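TssK (Serratia sp. FS14, PDB 5Y0E) probably serves as a trimeric baseplate component of the bacterial type VI secretion system, a contractile apparatus that delivers effectors. Local coordinates at residues Gly67-Asp71 against Trp163-Gly167; Glu116-Leu121 against Arg148-Arg152. All coordinates share one frame; numbering follows the deposited sequence.

Contact 1 of 2, residues Gly67-Asp71 against Trp163-Gly167; sequences GIMPD and WTALG
With chi1, chi2 and chi3 all close to -60°, the side chain of Met-69 curls back on itself and lays its sulfur and methyl along strand 163-167. The methyl CE of Met-69 lies 3.5 Å from the carbonyl O of Thr-164 and also meets CA of Ala-165, while SD passes 3.9 Å from CD1 of Leu-166. CB of Thr-164 points toward 67-71, and chi1 of 65° then puts OG1 near CD of Pro-70 and turns CG2 to Asp-71. There CG2 of Thr-164 touches CB of Asp-71 at 3.8 Å, the two side chains standing roughly perpendicular. The Pro-70 ring fits between Thr-164 and Leu-166: its CD reaches CD2 of Leu-166 at 3.5 Å, and its CG approaches the carbonyl O of Ala-165 at 3.5 Å. Branch CD1 of Leu-166 goes further, to the carbonyl O of Ile-68 at 3.5 Å.

The segments run roughly antiparallel (153°), yet their nearest CA atoms, those of Pro-70 and Thr-164, are 5.9 Å apart and no hydrogen bond joins them. Polar groups look elsewhere: the Asp-71 carboxylate pairs with Arg-123 and Thr-73, and the backbone of Thr-164 and Leu-166 bonds to Leu-102 and Leu-100. Phe-75 adjoins both Met-69 and Leu-166. The arrangement, burying 316 Å², is a beta-hairpin turn between strands 62-68 and 74-78 packed by side chains against strand 163-174 of the six-stranded mixed sheet.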
# COMPACT_ATOMS: atom_id res chain seq x y z
N GLY A 67 -23.13 -5.51 2.37
CA GLY A 67 -22.34 -4.93 1.32
C GLY A 67 -23.11 -3.83 0.62
O GLY A 67 -24.00 -3.22 1.20
N ILE A 68 -22.76 -3.61 -0.64
CA ILE A 68 -23.34 -2.57 -1.46
C ILE A 68 -23.56 -3.10 -2.87
O ILE A 68 -22.67 -3.70 -3.47
CB ILE A 68 -22.44 -1.33 -1.49
CG1 ILE A 68 -22.58 -0.57 -0.18
CG2 ILE A 68 -22.82 -0.42 -2.61
CD1 ILE A 68 -21.35 0.08 0.25
N MET A 69 -24.74 -2.87 -3.40
CA MET A 69 -25.08 -3.31 -4.73
C MET A 69 -24.50 -2.37 -5.76
O MET A 69 -24.12 -1.24 -5.45
CB MET A 69 -26.59 -3.39 -4.88
CG MET A 69 -27.23 -4.39 -3.93
SD MET A 69 -26.74 -6.11 -4.17
CE MET A 69 -27.39 -6.39 -5.78
N PRO A 70 -24.38 -2.81 -7.00
CA PRO A 70 -23.77 -1.94 -8.02
C PRO A 70 -24.50 -0.65 -8.22
O PRO A 70 -23.88 0.32 -8.67
CB PRO A 70 -23.80 -2.82 -9.27
CG PRO A 70 -23.65 -4.15 -8.74
CD PRO A 70 -24.41 -4.20 -7.45
N ASP A 71 -25.78 -0.59 -7.92
CA ASP A 71 -26.54 0.64 -8.09
C ASP A 71 -26.42 1.57 -6.89
O ASP A 71 -27.05 2.63 -6.89
CB ASP A 71 -28.01 0.33 -8.35
CG ASP A 71 -28.71 -0.16 -7.14
OD1 ASP A 71 -28.04 -0.64 -6.21
OD2 ASP A 71 -29.94 -0.09 -7.12
N TRP A 163 -31.96 -5.20 -13.29
CA TRP A 163 -31.38 -5.65 -12.04
C TRP A 163 -29.93 -5.24 -12.00
O TRP A 163 -29.29 -5.11 -13.04
CB TRP A 163 -31.46 -7.17 -11.87
CG TRP A 163 -32.83 -7.74 -11.95
CD1 TRP A 163 -33.59 -7.91 -13.06
CD2 TRP A 163 -33.59 -8.26 -10.86
NE1 TRP A 163 -34.79 -8.48 -12.73
CE2 TRP A 163 -34.81 -8.70 -11.38
CE3 TRP A 163 -33.36 -8.38 -9.49
CZ2 TRP A 163 -35.79 -9.26 -10.59
CZ3 TRP A 163 -34.33 -8.93 -8.72
CH2 TRP A 163 -35.53 -9.36 -9.26
N THR A 164 -29.42 -5.01 -10.80
CA THR A 164 -27.99 -5.11 -10.55
C THR A 164 -27.78 -6.30 -9.66
O THR A 164 -28.69 -6.78 -9.00
CB THR A 164 -27.40 -3.86 -9.90
OG1 THR A 164 -27.93 -3.68 -8.59
CG2 THR A 164 -27.65 -2.63 -10.74
N ALA A 165 -26.55 -6.80 -9.65
CA ALA A 165 -26.30 -8.03 -8.93
C ALA A 165 -24.85 -8.14 -8.54
O ALA A 165 -23.97 -7.58 -9.20
CB ALA A 165 -26.70 -9.24 -9.78
N LEU A 166 -24.60 -8.89 -7.48
CA LEU A 166 -23.27 -9.24 -7.06
C LEU A 166 -23.12 -10.75 -7.15
O LEU A 166 -24.01 -11.49 -6.75
CB LEU A 166 -23.00 -8.79 -5.62
CG LEU A 166 -23.19 -7.33 -5.21
CD1 LEU A 166 -23.06 -7.20 -3.72
CD2 LEU A 166 -22.20 -6.46 -5.88
N GLY A 167 -21.98 -11.22 -7.65
CA GLY A 167 -21.78 -12.65 -7.79
C GLY A 167 -21.52 -13.31 -6.46
O GLY A 167 -20.77 -12.80 -5.63

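Contact 2 of 2, residues Glu116-Leu121 against Arg148-Arg152; sequences ESPEAL and RLRLR
Charge pairing dominates where Glu-116 meets Arg-150. NH1 of Arg-150 donates to OE2 of Glu-116 at 2.5 Å in a salt bridge whose N-H...O angle is 143°, bent rather than straight. OE2 accepts through its syn lone pair and sits close to the guanidinium plane. Carboxylate and guanidinium are themselves nearly coplanar, their planes 21° apart, with OE1 of Glu-116 also at the edge, 2.9 Å from NH1 of Arg-150. Bends at chi2 and chi3, the latter -42°, fold the arginine chain so that its guanidinium reaches the loop.

Two hydrogen bonds involve side chains. NE of Arg-150 donates to the carbonyl O of Ala-122, a second tie from the same side chain to the chain leading into strand 124-131. Within the loop, N of Ser-117 makes a weak bond to OE1 of Glu-116 at 3.0 Å, which would steady the carboxylate.

In the backbone, Arg-150 is the centre of an inverse gamma turn, a local break in strand 142-155, which pairs with strands 124-131 and 96-103 inside the mixed sheet; the weak bond from N of Leu-151 to O of Leu-149 (2.9 Å) closes it.

Looser approaches involve no bond. Arg-152, its chain bent at chi3, brings NH2 to 3.9 Å from the backbone N of Glu-119, two nitrogens that meet at the guanidinium edge without bonding.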
# COMPACT_ATOMS: atom_id res chain seq x y z
N GLU A 116 -46.14 -10.16 -1.96
CA GLU A 116 -45.07 -10.76 -2.69
C GLU A 116 -45.63 -11.38 -3.90
O GLU A 116 -46.69 -11.94 -3.93
CB GLU A 116 -44.34 -11.83 -1.88
CG GLU A 116 -42.87 -11.57 -1.56
CD GLU A 116 -42.08 -10.91 -2.67
OE1 GLU A 116 -42.10 -11.38 -3.80
OE2 GLU A 116 -41.42 -9.90 -2.40
N SER A 117 -44.86 -11.27 -4.94
CA SER A 117 -45.24 -11.82 -6.19
C SER A 117 -43.96 -12.13 -6.93
O SER A 117 -42.91 -11.59 -6.66
CB SER A 117 -46.10 -10.81 -6.92
OG SER A 117 -46.49 -11.25 -8.19
N PRO A 118 -44.03 -13.01 -7.92
CA PRO A 118 -42.84 -13.28 -8.72
C PRO A 118 -42.75 -12.21 -9.80
O PRO A 118 -43.68 -11.45 -10.01
CB PRO A 118 -43.19 -14.60 -9.35
CG PRO A 118 -44.65 -14.46 -9.62
CD PRO A 118 -45.22 -13.62 -8.52
N GLU A 119 -41.61 -12.08 -10.44
CA GLU A 119 -41.53 -11.12 -11.53
C GLU A 119 -41.98 -9.67 -11.29
O GLU A 119 -42.47 -9.03 -12.19
CB GLU A 119 -42.41 -11.65 -12.63
CG GLU A 119 -43.69 -12.22 -12.08
CD GLU A 119 -44.87 -11.33 -12.36
OE1 GLU A 119 -44.93 -10.78 -13.47
OE2 GLU A 119 -45.73 -11.18 -11.49
N ALA A 120 -41.80 -9.14 -10.10
CA ALA A 120 -42.20 -7.78 -9.83
C ALA A 120 -40.95 -7.02 -9.51
O ALA A 120 -40.22 -7.36 -8.62
CB ALA A 120 -43.17 -7.74 -8.69
N LEU A 121 -40.72 -5.97 -10.26
CA LEU A 121 -39.53 -5.19 -10.05
C LEU A 121 -39.55 -4.12 -8.98
O LEU A 121 -38.95 -3.09 -9.14
CB LEU A 121 -39.13 -4.57 -11.36
CG LEU A 121 -39.11 -5.68 -12.38
CD1 LEU A 121 -39.07 -5.08 -13.76
CD2 LEU A 121 -37.90 -6.53 -12.14
N ARG A 148 -38.69 -3.52 3.21
CA ARG A 148 -37.68 -4.53 3.26
C ARG A 148 -37.20 -4.77 1.86
O ARG A 148 -37.99 -4.92 0.96
CB ARG A 148 -38.30 -5.77 3.84
CG ARG A 148 -37.51 -7.03 3.69
CD ARG A 148 -38.47 -8.18 3.75
NE ARG A 148 -37.86 -9.45 3.41
CZ ARG A 148 -38.16 -10.57 4.03
NH1 ARG A 148 -37.58 -11.70 3.67
NH2 ARG A 148 -39.05 -10.57 4.99
N LEU A 149 -35.89 -4.77 1.71
CA LEU A 149 -35.24 -4.94 0.42
C LEU A 149 -35.50 -6.26 -0.22
O LEU A 149 -35.23 -7.29 0.34
CB LEU A 149 -33.74 -4.80 0.58
CG LEU A 149 -33.12 -3.44 0.39
CD1 LEU A 149 -31.64 -3.59 0.54
CD2 LEU A 149 -33.46 -2.87 -0.95
N ARG A 150 -35.97 -6.22 -1.45
CA ARG A 150 -36.28 -7.42 -2.19
C ARG A 150 -35.09 -8.02 -2.90
O ARG A 150 -35.02 -8.04 -4.10
CB ARG A 150 -37.41 -7.14 -3.14
CG ARG A 150 -38.59 -6.53 -2.42
CD ARG A 150 -39.91 -6.93 -2.99
NE ARG A 150 -39.86 -6.93 -4.43
CZ ARG A 150 -40.18 -7.96 -5.17
NH1 ARG A 150 -40.57 -9.06 -4.62
NH2 ARG A 150 -40.12 -7.88 -6.46
N LEU A 151 -34.16 -8.52 -2.11
CA LEU A 151 -32.98 -9.14 -2.60
C LEU A 151 -33.37 -10.51 -3.06
O LEU A 151 -34.27 -11.11 -2.56
CB LEU A 151 -31.96 -9.24 -1.49
CG LEU A 151 -31.39 -7.93 -1.02
CD1 LEU A 151 -30.40 -8.22 0.08
CD2 LEU A 151 -30.71 -7.25 -2.16
N ARG A 152 -32.65 -11.01 -4.03
CA ARG A 152 -32.98 -12.28 -4.55
C ARG A 152 -31.83 -13.05 -5.12
O ARG A 152 -31.01 -12.50 -5.82
CB ARG A 152 -33.99 -12.04 -5.65
CG ARG A 152 -34.33 -13.28 -6.42
CD ARG A 152 -34.99 -12.99 -7.73
NE ARG A 152 -36.32 -12.52 -7.51
CZ ARG A 152 -37.26 -12.54 -8.42
NH1 ARG A 152 -36.97 -13.04 -9.61
NH2 ARG A 152 -38.47 -12.07 -8.17

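Overall arrangement
Contacts 1 and 2 lie about 15 Å apart, centre to centre. Residues 116-152, which span contact 2, all fall between the two segments of contact 1 in the sequence. Both contacts reach the mixed sheet: strands 142-155 and 163-174 flank strand 96-103. Their segments also touch directly through Trp-163, whose CH2 packs 3.7 Å from NE of Arg-152 and whose NE1 lies 3.7 Å from CD2 of Leu-121. Contact 1 is partly buried between two sheets, whereas contact 2 is a salt-bridged surface contact. Phe-75, a neighbour of contact 1, also packs on Leu-149 and Leu-151, on the strand that carries contact 2.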